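Local coordinates for phosphate-binding protein (Xanthomonas axonopodis pv. citri, PDB 5UB3), which probably serves as a periplasmic receptor of the phosphonate-binding family that binds small anions, here chloride, and signals to a partner diguanylate cyclase, at residues E41-P46 with G58-V63; L90-T95 with R262-E267; E133-G138 with V272-D277. One frame throughout, in Å; residues are numbered along the deposited sequence.

Contact 1. Residues E41-P46 with G58-V63; sequences EILMAP and GRVDWV
Strands 39-42 and 62-66 run parallel on either side of strand 4-8, an order expected of the periplasmic-binding-protein lobe, and this contact lies just past the end of the first and just ahead of the second, where L43 packs on R59 and V60 beside helix 48-56, which joins the two strands. The leucine does most of the touching. Its CG stands anti to the backbone N (chi1 -175°), which swings the isobutyl group out beside its own carbonyl carbon and over the loop. There CD2 of L43 sits 3.6 Å from R59 O and 4.0 Å from R59 CB, so the methyl rests on the backbone and the root of the arginine. The rest of R59 turns elsewhere: its chain is bent at chi2 (-69°), and the guanidinium leads away from L43.

V60 supplies a single methyl. Its CG2 lies 3.8 Å from L43 CB and 3.9 Å from L43 CD2, the two side chains meeting at a slant. The same V60 methyl, CG2, also comes within 3.6 Å of L43 O. That carbonyl oxygen is buried here and finds no hydrogen-bond partner in the model, so a hydrocarbon group occupies one of its approaches.

Y54 of helix 48-56 touches both L43 and V60, and L43 also meets V6 of the central strand. Just before R59, G58 takes a positive phi (74°) and closes the helix in a Schellman motif. R59 and V60 follow directly after this helix end. One residue further on, D61 makes a salt bridge to R217 and accepts a hydrogen bond from V6 N.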
# COMPACT_ATOMS: atom_id res chain seq x y z
N GLU A 41 11.59 10.43 -15.84
CA GLU A 41 10.21 10.92 -15.87
C GLU A 41 9.41 10.30 -14.73
O GLU A 41 9.75 9.24 -14.23
CB GLU A 41 9.54 10.51 -17.16
CG GLU A 41 9.88 11.46 -18.28
CD GLU A 41 9.60 10.92 -19.65
OE1 GLU A 41 9.01 9.84 -19.79
OE2 GLU A 41 10.02 11.62 -20.59
N ILE A 42 8.34 10.97 -14.34
CA ILE A 42 7.41 10.46 -13.37
C ILE A 42 6.12 10.11 -14.12
O ILE A 42 5.63 10.91 -14.93
CB ILE A 42 7.08 11.53 -12.29
CG1 ILE A 42 8.37 11.95 -11.52
CG2 ILE A 42 6.00 11.06 -11.33
CD1 ILE A 42 9.03 10.83 -10.76
N LEU A 43 5.54 8.96 -13.80
CA LEU A 43 4.26 8.53 -14.35
C LEU A 43 3.56 7.71 -13.29
O LEU A 43 3.95 6.60 -12.97
CB LEU A 43 4.39 7.72 -15.62
CG LEU A 43 3.09 7.35 -16.35
CD1 LEU A 43 2.18 8.54 -16.65
CD2 LEU A 43 3.37 6.63 -17.63
N MET A 44 2.49 8.27 -12.76
CA MET A 44 1.73 7.62 -11.74
C MET A 44 0.47 7.08 -12.40
O MET A 44 0.19 7.36 -13.56
CB MET A 44 1.41 8.61 -10.63
CG MET A 44 2.59 8.96 -9.78
SD MET A 44 2.24 10.34 -8.67
CE MET A 44 2.46 11.72 -9.78
N ALA A 45 -0.26 6.23 -11.70
CA ALA A 45 -1.47 5.68 -12.29
C ALA A 45 -2.54 5.70 -11.25
O ALA A 45 -2.23 5.59 -10.11
CB ALA A 45 -1.24 4.28 -12.83
N PRO A 46 -3.81 5.84 -11.66
CA PRO A 46 -4.90 5.86 -10.63
C PRO A 46 -5.12 4.55 -9.87
O PRO A 46 -5.65 4.58 -8.75
CB PRO A 46 -6.17 6.23 -11.44
CG PRO A 46 -5.80 6.14 -12.91
CD PRO A 46 -4.31 5.85 -13.05
N GLY A 58 5.90 -1.09 -20.68
CA GLY A 58 7.19 -0.36 -20.57
C GLY A 58 7.07 1.15 -20.38
O GLY A 58 8.00 1.86 -20.63
N ARG A 59 5.94 1.63 -19.91
CA ARG A 59 5.78 3.07 -19.69
C ARG A 59 6.21 3.49 -18.31
O ARG A 59 6.39 4.67 -18.09
CB ARG A 59 4.31 3.51 -19.88
CG ARG A 59 3.70 3.05 -21.21
CD ARG A 59 4.31 3.73 -22.40
NE ARG A 59 3.51 3.36 -23.61
CZ ARG A 59 3.76 2.30 -24.38
NH1 ARG A 59 4.80 1.51 -24.12
NH2 ARG A 59 3.00 2.02 -25.42
N VAL A 60 6.26 2.56 -17.38
CA VAL A 60 6.80 2.78 -16.09
C VAL A 60 7.82 1.71 -15.85
O VAL A 60 7.60 0.52 -16.09
CB VAL A 60 5.70 2.72 -15.03
CG1 VAL A 60 6.26 2.67 -13.61
CG2 VAL A 60 4.77 3.94 -15.22
N ASP A 61 8.92 2.13 -15.25
CA ASP A 61 10.01 1.21 -14.95
C ASP A 61 10.10 0.75 -13.53
O ASP A 61 10.53 -0.35 -13.29
CB ASP A 61 11.29 1.84 -15.31
CG ASP A 61 11.40 2.14 -16.80
OD1 ASP A 61 11.27 1.21 -17.60
OD2 ASP A 61 11.61 3.31 -17.14
N TRP A 62 9.74 1.61 -12.59
CA TRP A 62 10.08 1.44 -11.21
C TRP A 62 8.97 2.09 -10.39
O TRP A 62 8.58 3.21 -10.69
CB TRP A 62 11.45 2.05 -10.96
CG TRP A 62 11.78 2.40 -9.53
CD1 TRP A 62 11.44 1.71 -8.39
CD2 TRP A 62 12.55 3.51 -9.11
NE1 TRP A 62 11.93 2.36 -7.27
CE2 TRP A 62 12.64 3.44 -7.68
CE3 TRP A 62 13.20 4.55 -9.78
CZ2 TRP A 62 13.29 4.43 -6.92
CZ3 TRP A 62 13.88 5.52 -9.01
CH2 TRP A 62 13.90 5.45 -7.61
N VAL A 63 8.41 1.32 -9.47
CA VAL A 63 7.42 1.87 -8.56
C VAL A 63 7.82 1.53 -7.13
O VAL A 63 8.43 0.49 -6.89
CB VAL A 63 6.01 1.36 -8.83
CG1 VAL A 63 5.52 1.73 -10.24
CG2 VAL A 63 5.93 -0.14 -8.57

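Contact 2. Residues L90-T95 with R262-E267; sequences LRDFHT and RRRLQE
D92 and R264 make this contact through charge. R264 comes end-on with both terminal nitrogens, one for each carboxylate oxygen: NH2 donates to D92 OD2 at 2.7 Å, with an N-H...O angle of 152°, and NH1 donates to D92 OD1 at 2.9 Å. A third bond, from R264 NH1 to D92 OD2 at 3.2 Å, is weak. The pairing is two-pronged but not flat, since the carboxylate and guanidinium planes stand 59° apart. OD1 offers its syn lone pair to NH1, whereas OD2 is met from above the carboxylate plane. Seen from the arginine, OD2 lies in the guanidinium plane and OD1 is tilted from it. A bend at chi3 (79°) turns the head of R264 toward the acid after an otherwise extended start.

The aspartate sits where strand 92-100 begins. That strand pairs antiparallel with 209-217 and 200-205 along one edge and with 178-182 along the other, consistent with its being one of the crossing strands that join the two lobes of a periplasmic binding protein. The arginine projects from the C-terminal helix, 259-277, so the salt bridge fastens this helix to the start of strand 92-100. R264 NH2 has a second, weak bond to P208 O, and D92 also touches P208, at the turn leading into strand 209-217.

Among like charges, R91 NH1 is 6.6 Å from R264 NH1. D92 probably eases this gathering of positive charge by neutralising R264.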
# COMPACT_ATOMS: atom_id res chain seq x y z
N LEU A 90 10.21 1.63 9.99
CA LEU A 90 9.48 0.36 10.20
C LEU A 90 9.55 -0.44 8.94
O LEU A 90 9.18 0.03 7.85
CB LEU A 90 8.01 0.65 10.52
CG LEU A 90 7.77 1.51 11.75
CD1 LEU A 90 6.31 1.85 11.88
CD2 LEU A 90 8.27 0.81 13.01
N ARG A 91 9.98 -1.67 9.10
CA ARG A 91 9.97 -2.59 8.01
C ARG A 91 8.61 -3.22 7.75
O ARG A 91 8.38 -3.67 6.63
CB ARG A 91 10.88 -3.71 8.36
CG ARG A 91 12.33 -3.31 8.33
CD ARG A 91 13.01 -4.66 8.30
NE ARG A 91 14.42 -4.62 8.35
CZ ARG A 91 15.13 -5.72 8.54
NH1 ARG A 91 14.52 -6.92 8.64
NH2 ARG A 91 16.46 -5.64 8.57
N ASP A 92 7.80 -3.36 8.82
CA ASP A 92 6.52 -4.08 8.78
C ASP A 92 5.40 -3.15 9.13
O ASP A 92 5.58 -2.07 9.73
CB ASP A 92 6.49 -5.24 9.80
CG ASP A 92 7.28 -6.46 9.37
OD1 ASP A 92 7.96 -6.48 8.29
OD2 ASP A 92 7.19 -7.48 10.10
N PHE A 93 4.21 -3.57 8.75
CA PHE A 93 3.02 -3.00 9.31
C PHE A 93 1.90 -4.03 9.38
O PHE A 93 2.05 -5.12 8.87
CB PHE A 93 2.69 -1.69 8.61
CG PHE A 93 2.15 -1.81 7.19
CD1 PHE A 93 2.19 -3.00 6.45
CD2 PHE A 93 1.58 -0.68 6.62
CE1 PHE A 93 1.69 -3.06 5.17
CE2 PHE A 93 1.06 -0.71 5.32
CZ PHE A 93 1.10 -1.91 4.61
N HIS A 94 0.75 -3.64 9.94
CA HIS A 94 -0.40 -4.50 9.99
C HIS A 94 -1.65 -3.69 9.97
O HIS A 94 -1.56 -2.50 10.10
CB HIS A 94 -0.43 -5.43 11.21
CG HIS A 94 -0.41 -4.74 12.52
ND1 HIS A 94 0.75 -4.33 13.12
CD2 HIS A 94 -1.42 -4.39 13.34
CE1 HIS A 94 0.47 -3.79 14.29
NE2 HIS A 94 -0.84 -3.80 14.43
N THR A 95 -2.76 -4.37 9.74
CA THR A 95 -4.07 -3.73 9.73
C THR A 95 -4.69 -3.81 11.10
O THR A 95 -4.57 -4.84 11.79
CB THR A 95 -4.93 -4.29 8.61
OG1 THR A 95 -4.41 -3.78 7.37
CG2 THR A 95 -6.37 -3.81 8.78
N ARG A 262 11.17 -12.91 0.76
CA ARG A 262 10.53 -13.64 -0.36
C ARG A 262 9.36 -14.51 0.07
O ARG A 262 8.34 -14.55 -0.61
CB ARG A 262 11.51 -14.53 -1.13
CG ARG A 262 12.50 -13.74 -1.93
CD ARG A 262 13.60 -14.61 -2.49
NE ARG A 262 14.56 -13.74 -3.20
CZ ARG A 262 15.88 -13.60 -2.96
NH1 ARG A 262 16.48 -14.31 -2.00
NH2 ARG A 262 16.61 -12.78 -3.74
N ARG A 263 9.55 -15.24 1.15
CA ARG A 263 8.51 -16.10 1.74
C ARG A 263 7.36 -15.23 2.21
O ARG A 263 6.23 -15.54 1.97
CB ARG A 263 9.04 -16.90 2.91
CG ARG A 263 9.94 -18.09 2.52
CD ARG A 263 10.47 -18.92 3.74
NE ARG A 263 11.54 -18.26 4.52
CZ ARG A 263 12.87 -18.46 4.42
NH1 ARG A 263 13.43 -19.36 3.56
NH2 ARG A 263 13.71 -17.72 5.20
N ARG A 264 7.67 -14.10 2.82
CA ARG A 264 6.60 -13.25 3.32
C ARG A 264 5.84 -12.62 2.19
O ARG A 264 4.61 -12.48 2.29
CB ARG A 264 7.11 -12.21 4.30
CG ARG A 264 7.66 -12.86 5.57
CD ARG A 264 8.19 -11.82 6.51
NE ARG A 264 7.12 -11.17 7.25
CZ ARG A 264 7.26 -10.02 7.89
NH1 ARG A 264 8.39 -9.36 7.83
NH2 ARG A 264 6.21 -9.49 8.52
N LEU A 265 6.52 -12.20 1.13
CA LEU A 265 5.81 -11.69 -0.04
C LEU A 265 5.01 -12.75 -0.74
O LEU A 265 3.91 -12.50 -1.21
CB LEU A 265 6.76 -11.03 -1.04
CG LEU A 265 7.34 -9.71 -0.53
CD1 LEU A 265 8.33 -9.21 -1.63
CD2 LEU A 265 6.27 -8.67 -0.27
N GLN A 266 5.56 -13.97 -0.79
CA GLN A 266 4.82 -15.08 -1.38
C GLN A 266 3.51 -15.38 -0.57
O GLN A 266 2.43 -15.58 -1.16
CB GLN A 266 5.76 -16.28 -1.51
CG GLN A 266 5.24 -17.41 -2.36
CD GLN A 266 4.08 -18.10 -1.68
OE1 GLN A 266 4.21 -18.55 -0.55
NE2 GLN A 266 2.92 -18.16 -2.35
N GLU A 267 3.58 -15.35 0.75
CA GLU A 267 2.37 -15.60 1.58
C GLU A 267 1.35 -14.48 1.39
O GLU A 267 0.15 -14.72 1.27
CB GLU A 267 2.72 -15.70 3.03
CG GLU A 267 3.43 -16.99 3.30
CD GLU A 267 4.04 -17.05 4.70
OE1 GLU A 267 3.88 -16.09 5.48
OE2 GLU A 267 4.70 -18.08 5.00

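Contact 3. Residues E133-G138 with V272-D277; sequences ELLRNG and VQRVRD
L135 and R136, in the last turn of helix 124-136, meet the C-terminal helix, 259-277, in a helix-against-helix contact on the flank of the lobe that carries strands 115-118, 141-143 and 156-160. On the C-terminal helix V272 comes first; closer to the interior, it leans on L128 of helix 124-136 and on L72 of helix 67-75.

R274, next to make contact, does most of the touching from this helix. Its CG is anti to the backbone N (chi1 -177°), and the chain stays extended to NE and runs antiparallel alongside the L135 side chain. R274 CG lies 4.0 Å from L135 CD1, and L135 CB sits 4.0 Å above one face of the R274 guanidinium, offset toward its rim. L135 C and R136 N lie over the same face, with R274 NH2 3.8 Å from L135 O. The carbonyl end of a helix may suit a positive charge there. R274 NH1 reaches R136 CG, 3.8 Å away. The two guanidinium planes are turned 63° apart, and one water lies at the edge of both, accepting from R136 NE at 2.8 Å and, weakly, from R274 NH1 at 3.1 Å. It thus sits between two like charges. R136 also has a weak salt bridge to E133, whose other carboxylate oxygen takes a hydrogen bond with H204.

V275 follows, presenting CG2 to L135 CD1 at 4.1 Å; it also packs on M131 and L132, one turn back along helix 124-136. Beyond L135 that helix is ended by a Schellman motif in which G138, at positive phi, gives its N-H to L135 O, while N137 ND2 donates to E133 O at 2.9 Å in a nearly straight bond of 176°.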
# COMPACT_ATOMS: atom_id res chain seq x y z
N GLU A 133 -8.42 -10.90 6.06
CA GLU A 133 -8.73 -11.27 7.42
C GLU A 133 -10.15 -11.79 7.55
O GLU A 133 -10.40 -12.75 8.27
CB GLU A 133 -8.47 -10.14 8.39
CG GLU A 133 -8.24 -10.62 9.81
CD GLU A 133 -6.84 -11.17 10.07
OE1 GLU A 133 -6.07 -11.45 9.11
OE2 GLU A 133 -6.55 -11.30 11.27
N LEU A 134 -11.06 -11.17 6.85
CA LEU A 134 -12.43 -11.56 6.94
C LEU A 134 -12.59 -12.92 6.29
O LEU A 134 -13.30 -13.78 6.81
CB LEU A 134 -13.36 -10.51 6.33
CG LEU A 134 -13.41 -9.17 7.06
CD1 LEU A 134 -14.37 -8.28 6.27
CD2 LEU A 134 -13.78 -9.25 8.50
N LEU A 135 -11.92 -13.13 5.17
CA LEU A 135 -11.99 -14.41 4.53
C LEU A 135 -11.53 -15.56 5.43
O LEU A 135 -12.22 -16.58 5.55
CB LEU A 135 -11.22 -14.43 3.21
CG LEU A 135 -11.84 -13.75 2.02
CD1 LEU A 135 -10.76 -13.71 0.98
CD2 LEU A 135 -13.07 -14.43 1.41
N ARG A 136 -10.40 -15.35 6.08
CA ARG A 136 -9.83 -16.38 6.96
C ARG A 136 -10.78 -16.74 8.09
O ARG A 136 -10.81 -17.88 8.50
CB ARG A 136 -8.50 -15.91 7.58
CG ARG A 136 -7.36 -15.90 6.58
CD ARG A 136 -6.30 -14.93 7.04
NE ARG A 136 -5.06 -15.13 6.31
CZ ARG A 136 -3.92 -14.51 6.59
NH1 ARG A 136 -3.83 -13.62 7.56
NH2 ARG A 136 -2.83 -14.80 5.90
N ASN A 137 -11.56 -15.76 8.56
CA ASN A 137 -12.50 -15.97 9.64
C ASN A 137 -13.92 -16.29 9.19
O ASN A 137 -14.83 -16.36 10.02
CB ASN A 137 -12.45 -14.74 10.55
CG ASN A 137 -11.16 -14.71 11.36
OD1 ASN A 137 -11.06 -15.32 12.45
ND2 ASN A 137 -10.16 -14.05 10.81
N GLY A 138 -14.13 -16.50 7.90
CA GLY A 138 -15.40 -16.90 7.38
C GLY A 138 -16.46 -15.84 7.50
O GLY A 138 -17.67 -16.16 7.52
N VAL A 272 -3.50 -12.05 -1.18
CA VAL A 272 -4.04 -11.11 -2.15
C VAL A 272 -4.76 -11.85 -3.24
O VAL A 272 -5.82 -11.42 -3.65
CB VAL A 272 -2.91 -10.21 -2.74
CG1 VAL A 272 -3.37 -9.46 -3.99
CG2 VAL A 272 -2.42 -9.26 -1.65
N GLN A 273 -4.16 -12.96 -3.75
CA GLN A 273 -4.80 -13.69 -4.85
C GLN A 273 -6.13 -14.21 -4.36
O GLN A 273 -7.10 -14.21 -5.08
CB GLN A 273 -3.94 -14.88 -5.34
CG GLN A 273 -4.52 -15.62 -6.53
CD GLN A 273 -4.62 -14.70 -7.74
OE1 GLN A 273 -5.73 -14.29 -8.17
NE2 GLN A 273 -3.49 -14.30 -8.21
N ARG A 274 -6.15 -14.68 -3.14
CA ARG A 274 -7.40 -15.21 -2.57
C ARG A 274 -8.45 -14.14 -2.48
O ARG A 274 -9.64 -14.39 -2.78
CB ARG A 274 -7.11 -15.78 -1.21
CG ARG A 274 -8.30 -16.41 -0.55
CD ARG A 274 -7.93 -16.84 0.85
NE ARG A 274 -9.03 -17.51 1.51
CZ ARG A 274 -8.98 -18.03 2.73
NH1 ARG A 274 -7.89 -17.98 3.50
NH2 ARG A 274 -10.05 -18.61 3.18
N VAL A 275 -8.05 -12.95 -2.04
CA VAL A 275 -8.98 -11.82 -2.01
C VAL A 275 -9.52 -11.54 -3.43
O VAL A 275 -10.73 -11.36 -3.67
CB VAL A 275 -8.32 -10.55 -1.42
CG1 VAL A 275 -9.24 -9.33 -1.63
CG2 VAL A 275 -8.05 -10.74 0.06
N ARG A 276 -8.59 -11.54 -4.37
CA ARG A 276 -8.96 -11.27 -5.74
C ARG A 276 -9.88 -12.34 -6.31
O ARG A 276 -10.81 -12.04 -7.04
CB ARG A 276 -7.73 -11.17 -6.56
CG ARG A 276 -7.01 -9.86 -6.34
CD ARG A 276 -5.83 -9.84 -7.26
NE ARG A 276 -6.29 -9.67 -8.64
CZ ARG A 276 -5.63 -10.08 -9.71
NH1 ARG A 276 -4.44 -10.66 -9.61
NH2 ARG A 276 -6.17 -9.87 -10.92
N ASP A 277 -9.59 -13.59 -5.98
CA ASP A 277 -10.38 -14.72 -6.46
C ASP A 277 -11.80 -14.68 -5.83
O ASP A 277 -12.75 -15.02 -6.51
CB ASP A 277 -9.62 -16.01 -6.21
CG ASP A 277 -8.46 -16.18 -7.16
OD1 ASP A 277 -8.41 -15.44 -8.17
OD2 ASP A 277 -7.61 -17.05 -6.93
O HOH W 1 -5.03 -16.98 4.23

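Overall arrangement
Contacts 2 and 3 share helix 259-277: R264 near its start is tied to strand 92-100, and R274 and V275 near its end lie against helix 124-136. Their centres are 16 Å apart and their nearest atoms about 5 Å, with no touch between them. Along the sequence their segments alternate, so the C-terminal helix is what returns to both earlier regions. Contact 1 stands apart, 23 Å from contact 2 and 29 Å from contact 3, centre to centre, and closes before either opens. It belongs to the lobe built round strand 4-8, which strand 62-66 links through 209-217 to strand 92-100 of contact 2.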